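Local coordinates for protein DNA helicase RecQ (Deinococcus radiodurans, PDB 2RHF) that probably unwinds duplex DNA in the 3'-5' direction at the expense of ATP, the piece here being its third, C-terminal regulatory HRDC domain, at residues E17-T22 and F27-N32; E48-P53 and K58-Y63. All coordinates share one frame; numbering follows the deposited sequence.

Contact 1: E17-T22 and F27-N32; sequences ELMKET and FVVFTN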
# COMPACT_ATOMS: atom_id res chain seq x y z
N GLU A 17 6.66 -8.21 -2.55
CA GLU A 17 5.99 -9.48 -2.24
C GLU A 17 4.86 -9.73 -3.21
O GLU A 17 4.70 -10.84 -3.73
CB GLU A 17 5.45 -9.48 -0.81
CG GLU A 17 6.51 -9.39 0.25
CD GLU A 17 5.97 -9.28 1.67
OE1 GLU A 17 4.74 -9.12 1.86
OE2 GLU A 17 6.80 -9.35 2.60
N LEU A 18 4.05 -8.70 -3.45
CA LEU A 18 2.90 -8.83 -4.34
C LEU A 18 3.33 -9.10 -5.78
O LEU A 18 2.71 -9.88 -6.49
CB LEU A 18 2.02 -7.59 -4.25
CG LEU A 18 1.38 -7.35 -2.87
CD1 LEU A 18 0.69 -6.01 -2.86
CD2 LEU A 18 0.42 -8.46 -2.47
N MSE A 19 4.42 -8.47 -6.20
CA MSE A 19 5.00 -8.74 -7.52
C MSE A 19 5.37 -10.23 -7.66
O MSE A 19 5.08 -10.87 -8.67
CB MSE A 19 6.26 -7.91 -7.73
CG MSE A 19 6.02 -6.42 -7.94
SE MSE A 19 7.67 -5.42 -7.80
CE MSE A 19 8.64 -6.23 -9.28
N LYS A 20 6.03 -10.76 -6.64
CA LYS A 20 6.46 -12.16 -6.65
C LYS A 20 5.24 -13.09 -6.71
O LYS A 20 5.24 -14.09 -7.47
CB LYS A 20 7.33 -12.46 -5.42
CG LYS A 20 7.86 -13.90 -5.33
CD LYS A 20 8.57 -14.14 -3.98
CE LYS A 20 8.86 -15.63 -3.76
NZ LYS A 20 9.18 -15.97 -2.34
N GLU A 21 4.20 -12.77 -5.96
CA GLU A 21 2.99 -13.60 -5.85
C GLU A 21 2.15 -13.59 -7.12
O GLU A 21 1.58 -14.63 -7.49
CB GLU A 21 2.15 -13.16 -4.66
CG GLU A 21 2.81 -13.45 -3.32
CD GLU A 21 2.26 -12.61 -2.18
OE1 GLU A 21 1.14 -12.09 -2.30
OE2 GLU A 21 2.96 -12.49 -1.15
N THR A 22 2.10 -12.44 -7.78
CA THR A 22 1.22 -12.26 -8.93
C THR A 22 1.92 -12.41 -10.27
O THR A 22 1.27 -12.63 -11.29
CB THR A 22 0.58 -10.87 -8.92
OG1 THR A 22 1.61 -9.87 -9.00
CG2 THR A 22 -0.26 -10.64 -7.67
N PHE A 27 4.66 -1.38 -11.26
CA PHE A 27 3.68 -0.46 -11.79
C PHE A 27 2.26 -1.03 -11.76
O PHE A 27 1.32 -0.34 -11.37
CB PHE A 27 4.07 -0.04 -13.21
CG PHE A 27 3.05 0.79 -13.88
CD1 PHE A 27 2.95 2.15 -13.59
CD2 PHE A 27 2.13 0.22 -14.74
CE1 PHE A 27 1.95 2.94 -14.17
CE2 PHE A 27 1.13 0.99 -15.31
CZ PHE A 27 1.04 2.35 -15.02
N VAL A 28 2.10 -2.29 -12.17
CA VAL A 28 0.80 -2.93 -12.21
C VAL A 28 0.27 -3.23 -10.80
O VAL A 28 -0.94 -3.18 -10.59
CB VAL A 28 0.83 -4.18 -13.11
CG1 VAL A 28 -0.40 -5.06 -12.93
CG2 VAL A 28 0.98 -3.77 -14.57
N VAL A 29 1.16 -3.52 -9.85
CA VAL A 29 0.74 -3.72 -8.46
C VAL A 29 0.18 -2.41 -7.89
O VAL A 29 -1.00 -2.35 -7.55
CB VAL A 29 1.87 -4.36 -7.62
CG1 VAL A 29 1.49 -4.39 -6.14
CG2 VAL A 29 2.15 -5.77 -8.13
N PHE A 30 1.01 -1.39 -7.76
CA PHE A 30 0.55 -0.02 -7.55
C PHE A 30 1.68 0.94 -7.82
O PHE A 30 2.85 0.63 -7.59
CB PHE A 30 -0.14 0.23 -6.17
CG PHE A 30 0.67 -0.18 -4.96
CD1 PHE A 30 1.65 0.65 -4.43
CD2 PHE A 30 0.39 -1.38 -4.30
CE1 PHE A 30 2.35 0.29 -3.29
CE2 PHE A 30 1.09 -1.75 -3.14
CZ PHE A 30 2.08 -0.91 -2.65
N THR A 31 1.35 2.12 -8.32
CA THR A 31 2.36 3.05 -8.79
C THR A 31 3.03 3.80 -7.65
O THR A 31 2.55 3.79 -6.50
CB THR A 31 1.77 4.06 -9.75
OG1 THR A 31 0.98 4.99 -9.00
CG2 THR A 31 0.89 3.37 -10.82
N ASN A 32 4.12 4.50 -7.96
CA ASN A 32 4.77 5.31 -6.96
C ASN A 32 3.91 6.45 -6.45
O ASN A 32 3.97 6.77 -5.27
CB ASN A 32 6.11 5.85 -7.45
CG ASN A 32 7.23 4.84 -7.33
OD1 ASN A 32 7.00 3.66 -7.07
ND2 ASN A 32 8.45 5.30 -7.53

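Contact 2: E48-P53 and K58-Y63; sequences ELAEVP and KRIEAY. With PO4 (phosphate ion), chain B.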
# COMPACT_ATOMS: atom_id res chain seq x y z
N GLU A 48 -10.98 4.50 4.34
CA GLU A 48 -9.87 5.38 4.07
C GLU A 48 -9.08 4.95 2.83
O GLU A 48 -8.62 5.79 2.07
CB GLU A 48 -9.00 5.50 5.31
CG GLU A 48 -9.74 6.27 6.44
CD GLU A 48 -9.09 6.16 7.80
OE1 GLU A 48 -7.92 5.77 7.88
OE2 GLU A 48 -9.76 6.48 8.82
N LEU A 49 -8.96 3.64 2.59
CA LEU A 49 -8.31 3.17 1.36
C LEU A 49 -9.03 3.65 0.11
O LEU A 49 -8.39 3.98 -0.90
CB LEU A 49 -8.26 1.66 1.32
CG LEU A 49 -7.19 0.98 2.16
CD1 LEU A 49 -7.40 -0.52 2.11
CD2 LEU A 49 -5.76 1.37 1.68
N ALA A 50 -10.35 3.68 0.17
CA ALA A 50 -11.18 4.11 -0.96
C ALA A 50 -10.94 5.57 -1.33
O ALA A 50 -11.30 6.00 -2.42
CB ALA A 50 -12.66 3.87 -0.67
N GLU A 51 -10.33 6.33 -0.42
CA GLU A 51 -10.03 7.73 -0.65
C GLU A 51 -8.64 7.97 -1.24
O GLU A 51 -8.28 9.11 -1.55
CB GLU A 51 -10.20 8.51 0.66
CG GLU A 51 -11.61 8.42 1.25
CD GLU A 51 -11.68 8.81 2.72
OE1 GLU A 51 -10.61 8.97 3.36
OE2 GLU A 51 -12.81 8.94 3.24
N VAL A 52 -7.85 6.91 -1.41
CA VAL A 52 -6.47 7.05 -1.89
C VAL A 52 -6.41 7.15 -3.42
O VAL A 52 -6.83 6.23 -4.11
CB VAL A 52 -5.61 5.85 -1.43
CG1 VAL A 52 -4.19 5.97 -2.02
CG2 VAL A 52 -5.56 5.79 0.09
N PRO A 53 -5.89 8.29 -3.95
CA PRO A 53 -5.80 8.44 -5.41
C PRO A 53 -4.98 7.35 -6.08
O PRO A 53 -3.89 6.99 -5.61
CB PRO A 53 -5.10 9.80 -5.58
CG PRO A 53 -5.37 10.54 -4.34
CD PRO A 53 -5.42 9.51 -3.25
N LYS A 58 -10.25 -2.62 -7.58
CA LYS A 58 -9.66 -3.92 -7.84
C LYS A 58 -8.50 -4.19 -6.88
O LYS A 58 -8.39 -5.28 -6.31
CB LYS A 58 -9.20 -4.02 -9.30
CG LYS A 58 -8.75 -5.40 -9.72
CD LYS A 58 -8.34 -5.42 -11.18
CE LYS A 58 -8.04 -6.83 -11.64
NZ LYS A 58 -7.77 -6.87 -13.10
N ARG A 59 -7.65 -3.20 -6.70
CA ARG A 59 -6.49 -3.33 -5.84
C ARG A 59 -6.86 -3.26 -4.36
O ARG A 59 -6.20 -3.88 -3.53
CB ARG A 59 -5.44 -2.30 -6.22
CG ARG A 59 -4.75 -2.66 -7.53
CD ARG A 59 -3.98 -1.52 -8.16
NE ARG A 59 -3.38 -1.94 -9.44
CZ ARG A 59 -4.06 -2.11 -10.58
NH1 ARG A 59 -5.37 -1.87 -10.63
NH2 ARG A 59 -3.43 -2.53 -11.67
N ILE A 60 -7.91 -2.52 -4.01
CA ILE A 60 -8.40 -2.57 -2.63
C ILE A 60 -8.84 -3.98 -2.28
O ILE A 60 -8.51 -4.52 -1.22
CB ILE A 60 -9.50 -1.54 -2.38
CG1 ILE A 60 -8.90 -0.13 -2.45
CG2 ILE A 60 -10.20 -1.78 -1.03
CD1 ILE A 60 -9.90 0.98 -2.52
N GLU A 61 -9.57 -4.62 -3.19
CA GLU A 61 -10.02 -5.98 -2.95
C GLU A 61 -8.87 -6.97 -2.87
O GLU A 61 -8.83 -7.81 -1.97
CB GLU A 61 -11.04 -6.40 -3.99
CG GLU A 61 -12.34 -5.62 -3.86
CD GLU A 61 -13.39 -6.03 -4.86
OE1 GLU A 61 -13.25 -7.11 -5.47
OE2 GLU A 61 -14.37 -5.28 -5.01
N ALA A 62 -7.92 -6.86 -3.79
CA ALA A 62 -6.82 -7.80 -3.86
C ALA A 62 -5.78 -7.59 -2.77
O ALA A 62 -5.26 -8.55 -2.21
CB ALA A 62 -6.16 -7.73 -5.23
N TYR A 63 -5.46 -6.32 -2.49
CA TYR A 63 -4.28 -5.96 -1.69
C TYR A 63 -4.60 -5.17 -0.45
O TYR A 63 -3.69 -4.88 0.33
CB TYR A 63 -3.27 -5.13 -2.51
CG TYR A 63 -2.89 -5.68 -3.86
CD1 TYR A 63 -2.72 -4.82 -4.95
CD2 TYR A 63 -2.69 -7.05 -4.07
CE1 TYR A 63 -2.35 -5.31 -6.19
CE2 TYR A 63 -2.33 -7.54 -5.31
CZ TYR A 63 -2.16 -6.67 -6.36
OH TYR A 63 -1.81 -7.18 -7.60
P PO4 B . -6.42 -2.80 -14.24
O1 PO4 B . -5.04 -3.35 -13.97
O2 PO4 B . -6.39 -1.94 -15.49
O3 PO4 B . -7.43 -3.91 -14.47
O4 PO4 B . -6.92 -2.00 -13.05

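Contact 1: E17-T22 and F27-N32
Leu-18 meets Val-29 through its CB and CD1, the latter 3.7 Å from Val-29 CG1, the two side chains running roughly at right angles. The same CD1 continues to the Phe-30 ring, approaching it obliquely at 4.3 Å from CE2. The next residue, the selenomethionine Met-19, lays its CG, anti to the carbonyl carbon (chi1 -72°), 3.9 Å from Val-29 CG2. Val-29 thus faces the helix with both branches: CG1, anti to its backbone N (chi1 172°), takes Leu-18, and CG2 takes Met-19. Thr-22 closes the row, its OG1 lying 4.2 Å from Val-29 CG2. Within the helix that hydroxyl donates to Leu-18 O at 2.7 Å; with Thr-22 N also bonded there, the carbonyl is gripped from opposite faces of its plane. An alanine in place of Val-29 would lose both methyl branches and would probably leave Leu-18 CD1 and Met-19 CG facing a gap. No hydrogen bond crosses between the segments. The contact joins the end of helix 4-22 to the short helix 26-29 and the chain leaving it, and Tyr-63 of helix 57-76 packs on Leu-18, Thr-22 and Val-29.

Contact 2: E48-P53 and K58-Y63
Ile-60 meets the 48-53 segment chiefly through main chain rather than side chains: its CD1 lies 3.7 Å from Ala-50 CA and also touches the carbonyl oxygen of Leu-49. CG1 is anti to the carbonyl carbon of Ile-60 (chi1 -68°), and with the chain extended beyond it the terminal methyl reaches across to the backbone of Leu-49 and Ala-50. Side-chain contact is looser, Leu-49 CB standing 4.2 Å from Ile-60 CG1 and Ala-50 CB slightly farther from CD1. Leu-49 to Val-52 form a type I beta turn, closed by Val-52 N donating to Leu-49 O at 3.0 Å, the same oxygen that CD1 touches. The turn leads Val-52 and Pro-53 onto Ala-37 of helix 32-41, while Leu-49 also packs on Leu-38 there and on Ile-67 and Leu-68 of helix 57-76.

Away from Ile-60, the first residues of the 58-63 segment hold a phosphate, probably from the crystallisation liquor. The Arg-59 guanidinium meets it edge-on, with the phosphorus in its plane: NH1 donates to O4 at 2.9 Å and 172°, and NH2 to O1 at the same length and 165°. NH2 also donates to Val-28 O, a second partner that helps fix the rotation of the group. Lys-58, extended along its whole chain, brings NZ to within 3.3 Å of O3, a longer bond. Between the two segments the contact is van der Waals packing, with no hydrogen bond, of a methyl on backbone and on apolar side chains, whereas Lys-58 and Arg-59 offer two positive groups to one anion, a pairing consistent with an affinity for phosphate, though the ion by itself does not establish a DNA-binding site.

Overall arrangement
Both contacts join segments close in sequence within the one HRDC domain, and they follow each other along the chain, their centres about 14 Å apart. Contact 1 is the more buried, closing helix 4-22 against helix 26-29; contact 2 is partly exposed and sets the Leu-49 to Val-52 turn against helix 57-76. That last helix links them: Tyr-63, in the second segment of contact 2, lies against contact 1, and Arg-59 bonds Val-28 O and, weakly, Val-29 O. Neither interface has a hydrogen bond across it, but contact 1 packs side chain on side chain whereas contact 2 rests one side chain largely on backbone, while Lys-58 and Arg-59, turned to another side of the same helix, hold a phosphate.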